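Local structure of hypothetical protein (Pseudomonas aeruginosa, 4HSP) at residues E56-I68 with E76-H88. The protein is of unknown function but belongs to the DUF3299 family, which is grouped with the OB-fold proteins. Numbering follows the deposited sequence.
Sequences EAKLPGYIVPLEI and EFLLVPYYGACIH. With SO4 (sulfate ion), chain B.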
# COMPACT_ATOMS: atom_id res chain seq x y z
N GLU A 56 3.45 5.90 -32.10
CA GLU A 56 4.30 5.50 -30.98
C GLU A 56 4.05 6.57 -29.93
O GLU A 56 4.37 7.73 -30.16
CB GLU A 56 5.79 5.41 -31.42
CG GLU A 56 6.60 4.28 -30.78
CD GLU A 56 6.11 2.86 -31.03
OE1 GLU A 56 5.53 2.59 -32.11
OE2 GLU A 56 6.33 2.01 -30.13
N ALA A 57 3.37 6.23 -28.84
CA ALA A 57 2.98 7.24 -27.84
C ALA A 57 3.55 6.97 -26.45
O ALA A 57 4.04 5.88 -26.19
CB ALA A 57 1.46 7.35 -27.76
N LYS A 58 3.49 7.97 -25.58
CA LYS A 58 3.97 7.94 -24.20
C LYS A 58 2.93 8.69 -23.35
O LYS A 58 2.59 9.84 -23.62
CB LYS A 58 5.37 8.58 -24.14
CG LYS A 58 5.99 8.74 -22.77
CD LYS A 58 7.14 9.74 -22.89
CE LYS A 58 8.03 9.79 -21.68
NZ LYS A 58 9.06 10.84 -21.84
N LEU A 59 2.38 8.01 -22.37
CA LEU A 59 1.33 8.60 -21.55
C LEU A 59 1.57 8.30 -20.06
O LEU A 59 2.00 7.18 -19.75
CB LEU A 59 0.01 7.98 -22.04
CG LEU A 59 -1.33 8.54 -21.62
CD1 LEU A 59 -1.49 10.03 -21.97
CD2 LEU A 59 -2.43 7.73 -22.30
N PRO A 60 1.34 9.27 -19.13
CA PRO A 60 1.51 8.95 -17.69
C PRO A 60 0.19 8.45 -17.08
O PRO A 60 -0.89 8.76 -17.58
CB PRO A 60 1.92 10.29 -17.10
CG PRO A 60 1.16 11.30 -17.96
CD PRO A 60 0.87 10.66 -19.30
N GLY A 61 0.27 7.69 -16.00
CA GLY A 61 -0.94 7.21 -15.35
C GLY A 61 -0.75 6.17 -14.28
O GLY A 61 0.38 5.86 -13.90
N TYR A 62 -1.87 5.66 -13.75
CA TYR A 62 -1.89 4.64 -12.72
C TYR A 62 -2.33 3.32 -13.31
O TYR A 62 -3.08 3.29 -14.29
CB TYR A 62 -2.83 5.10 -11.56
CG TYR A 62 -2.15 6.14 -10.69
CD1 TYR A 62 -1.33 5.76 -9.63
CD2 TYR A 62 -2.25 7.50 -10.99
CE1 TYR A 62 -0.69 6.71 -8.84
CE2 TYR A 62 -1.63 8.46 -10.19
CZ TYR A 62 -0.84 8.06 -9.12
OH TYR A 62 -0.17 8.96 -8.34
N ILE A 63 -1.82 2.21 -12.76
CA ILE A 63 -2.09 0.87 -13.28
C ILE A 63 -3.15 0.11 -12.46
O ILE A 63 -3.02 0.00 -11.24
CB ILE A 63 -0.77 0.10 -13.33
CG1 ILE A 63 0.19 0.74 -14.38
CG2 ILE A 63 -1.00 -1.41 -13.57
CD1 ILE A 63 1.63 0.06 -14.45
N VAL A 64 -4.23 -0.34 -13.17
CA VAL A 64 -5.32 -1.19 -12.70
C VAL A 64 -5.03 -2.57 -13.28
O VAL A 64 -5.31 -2.79 -14.46
CB VAL A 64 -6.74 -0.66 -13.05
CG1 VAL A 64 -7.81 -1.57 -12.46
CG2 VAL A 64 -6.94 0.77 -12.56
N PRO A 65 -4.42 -3.50 -12.50
CA PRO A 65 -4.04 -4.80 -13.06
C PRO A 65 -5.22 -5.66 -13.49
O PRO A 65 -6.27 -5.66 -12.83
CB PRO A 65 -3.26 -5.47 -11.92
CG PRO A 65 -3.65 -4.77 -10.71
CD PRO A 65 -4.01 -3.38 -11.08
N LEU A 66 -5.03 -6.41 -14.60
CA LEU A 66 -6.06 -7.27 -15.16
C LEU A 66 -5.62 -8.71 -15.30
O LEU A 66 -6.46 -9.60 -15.31
CB LEU A 66 -6.50 -6.75 -16.54
CG LEU A 66 -7.19 -5.41 -16.62
CD1 LEU A 66 -7.48 -5.06 -18.04
CD2 LEU A 66 -8.47 -5.39 -15.82
N GLU A 67 -4.31 -8.94 -15.49
CA GLU A 67 -3.73 -10.25 -15.68
C GLU A 67 -2.34 -10.35 -15.02
O GLU A 67 -1.55 -9.40 -15.14
CB GLU A 67 -3.61 -10.53 -17.20
CG GLU A 67 -3.72 -11.99 -17.59
CD GLU A 67 -4.75 -12.27 -18.66
OE1 GLU A 67 -5.94 -11.94 -18.45
OE2 GLU A 67 -4.37 -12.83 -19.72
N ILE A 68 -2.05 -11.48 -14.37
CA ILE A 68 -0.77 -11.78 -13.73
C ILE A 68 -0.10 -12.91 -14.51
O ILE A 68 -0.76 -13.89 -14.86
CB ILE A 68 -0.92 -12.14 -12.22
CG1 ILE A 68 -1.49 -10.97 -11.42
CG2 ILE A 68 0.42 -12.58 -11.61
CD1 ILE A 68 -2.08 -11.39 -10.09
N GLU A 76 -1.17 -7.39 -18.23
CA GLU A 76 -2.34 -6.75 -18.85
C GLU A 76 -2.99 -5.85 -17.83
O GLU A 76 -3.21 -6.25 -16.70
CB GLU A 76 -3.36 -7.75 -19.44
CG GLU A 76 -2.86 -8.48 -20.69
CD GLU A 76 -3.81 -9.47 -21.34
OE1 GLU A 76 -5.00 -9.12 -21.56
OE2 GLU A 76 -3.36 -10.59 -21.67
N PHE A 77 -3.24 -4.61 -18.20
CA PHE A 77 -3.82 -3.66 -17.27
C PHE A 77 -4.50 -2.50 -17.94
O PHE A 77 -4.27 -2.25 -19.13
CB PHE A 77 -2.72 -3.13 -16.33
CG PHE A 77 -1.58 -2.39 -16.98
CD1 PHE A 77 -1.65 -1.01 -17.17
CD2 PHE A 77 -0.41 -3.06 -17.33
CE1 PHE A 77 -0.58 -0.31 -17.71
CE2 PHE A 77 0.67 -2.36 -17.87
CZ PHE A 77 0.59 -0.99 -18.04
N LEU A 78 -5.29 -1.75 -17.16
CA LEU A 78 -5.87 -0.48 -17.60
C LEU A 78 -4.98 0.65 -17.10
O LEU A 78 -4.59 0.65 -15.93
CB LEU A 78 -7.31 -0.27 -17.10
CG LEU A 78 -8.38 -1.34 -17.40
CD1 LEU A 78 -9.70 -1.00 -16.70
CD2 LEU A 78 -8.60 -1.55 -18.93
N LEU A 79 -4.61 1.58 -17.99
CA LEU A 79 -3.90 2.82 -17.68
C LEU A 79 -4.98 3.87 -17.56
O LEU A 79 -5.82 4.03 -18.45
CB LEU A 79 -2.85 3.19 -18.75
CG LEU A 79 -1.93 4.36 -18.40
CD1 LEU A 79 -1.01 3.99 -17.18
CD2 LEU A 79 -1.11 4.76 -19.60
N VAL A 80 -5.01 4.50 -16.39
CA VAL A 80 -6.02 5.49 -16.01
C VAL A 80 -5.29 6.77 -15.51
O VAL A 80 -4.13 6.69 -15.07
CB VAL A 80 -6.97 4.88 -14.92
CG1 VAL A 80 -7.85 3.78 -15.52
CG2 VAL A 80 -6.16 4.34 -13.75
N PRO A 81 -5.97 7.94 -15.52
CA PRO A 81 -5.29 9.18 -15.11
C PRO A 81 -5.24 9.41 -13.59
O PRO A 81 -4.66 10.40 -13.14
CB PRO A 81 -6.11 10.29 -15.80
CG PRO A 81 -7.26 9.61 -16.48
CD PRO A 81 -7.35 8.22 -15.99
N TYR A 82 -5.89 8.56 -12.81
CA TYR A 82 -5.89 8.76 -11.37
C TYR A 82 -5.93 7.43 -10.66
O TYR A 82 -6.47 6.44 -11.16
CB TYR A 82 -7.03 9.69 -10.89
CG TYR A 82 -8.40 9.41 -11.45
CD1 TYR A 82 -8.85 10.03 -12.61
CD2 TYR A 82 -9.29 8.58 -10.78
CE1 TYR A 82 -10.11 9.78 -13.12
CE2 TYR A 82 -10.57 8.33 -11.28
CZ TYR A 82 -10.98 8.94 -12.45
OH TYR A 82 -12.23 8.72 -12.98
N TYR A 83 -5.28 7.42 -9.48
CA TYR A 83 -5.22 6.26 -8.64
C TYR A 83 -6.61 5.97 -8.10
O TYR A 83 -7.36 6.88 -7.78
CB TYR A 83 -4.21 6.51 -7.50
CG TYR A 83 -4.18 5.42 -6.46
CD1 TYR A 83 -3.38 4.29 -6.62
CD2 TYR A 83 -4.99 5.49 -5.32
CE1 TYR A 83 -3.38 3.26 -5.67
CE2 TYR A 83 -5.01 4.46 -4.38
CZ TYR A 83 -4.19 3.35 -4.56
OH TYR A 83 -4.19 2.36 -3.60
N GLY A 84 -6.93 4.69 -8.00
CA GLY A 84 -8.19 4.22 -7.46
C GLY A 84 -9.31 4.02 -8.46
O GLY A 84 -10.33 3.42 -8.11
N ALA A 85 -9.13 4.53 -9.70
CA ALA A 85 -10.10 4.40 -10.79
C ALA A 85 -10.50 2.97 -10.94
O ALA A 85 -9.62 2.11 -11.02
CB ALA A 85 -9.51 4.93 -12.08
N CYS A 86 -11.83 2.71 -10.88
CA CYS A 86 -12.56 1.43 -11.00
C CYS A 86 -12.68 0.72 -9.68
O CYS A 86 -13.54 -0.14 -9.55
CB CYS A 86 -11.96 0.51 -12.06
SG CYS A 86 -11.71 1.29 -13.67
N ILE A 87 -11.83 1.06 -8.69
CA ILE A 87 -11.78 0.37 -7.40
C ILE A 87 -12.39 1.21 -6.28
O ILE A 87 -13.34 0.76 -5.64
CB ILE A 87 -10.30 -0.00 -7.08
CG1 ILE A 87 -9.73 -0.99 -8.13
CG2 ILE A 87 -10.11 -0.52 -5.65
CD1 ILE A 87 -8.69 -0.38 -8.99
N HIS A 88 -11.82 2.38 -6.00
CA HIS A 88 -12.26 3.26 -4.92
C HIS A 88 -13.27 4.30 -5.38
O HIS A 88 -14.08 4.76 -4.58
CB HIS A 88 -11.05 3.92 -4.26
CG HIS A 88 -10.14 2.94 -3.56
ND1 HIS A 88 -8.77 2.97 -3.75
CD2 HIS A 88 -10.45 1.94 -2.71
CE1 HIS A 88 -8.29 1.99 -3.01
NE2 HIS A 88 -9.27 1.33 -2.37
S SO4 B . 4.64 7.57 -35.62
O1 SO4 B . 5.91 7.01 -35.16
O2 SO4 B . 3.92 7.95 -34.41
O3 SO4 B . 4.81 8.79 -36.41
O4 SO4 B . 3.92 6.56 -36.39
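Tyr62 and Val80 pair in the antiparallel hairpin of strands 55-68 and 73-80. Tyr62 N gives a nearly straight bond to Val80 O (2.8 Å), and Val80 N answers to Tyr62 O. Val64 and Leu78 repeat this exchange. A beta bulge follows, where Glu76 O takes both Leu66 N (2.8 Å) and Glu67 N (3.1 Å) from one face of its plane.

The Tyr62 side chain starts at CB, beside Tyr83 CA and Tyr82 O. CG, CD2 and, farther out, CE2 lie by Tyr83 N. CD1 and CE1 lie under Tyr83 CB, which sits over the ring centre, 3.7 Å from the centroid, as a CH-pi contact. CZ is still near that carbon. The Tyr83 ring meets this face in an offset edge-to-face pair, planes at 75°, and stacks on Tyr83 of the second subunit.

Ile63 CG2, anti to the backbone N, and the CG1-CD1 arm both reach one face of the Phe77 ring. Glu67 OE2 and Glu76 OE2, two acceptors 3.1 Å apart, share no hydrogen bond. Glu76 OE1 bonds Tyr99 OH.

Backbone bonds and apolar packing thus hold the hairpin, while the two close carboxylates probably repel, which Tyr99 and Lys101 beside Glu76 may ease.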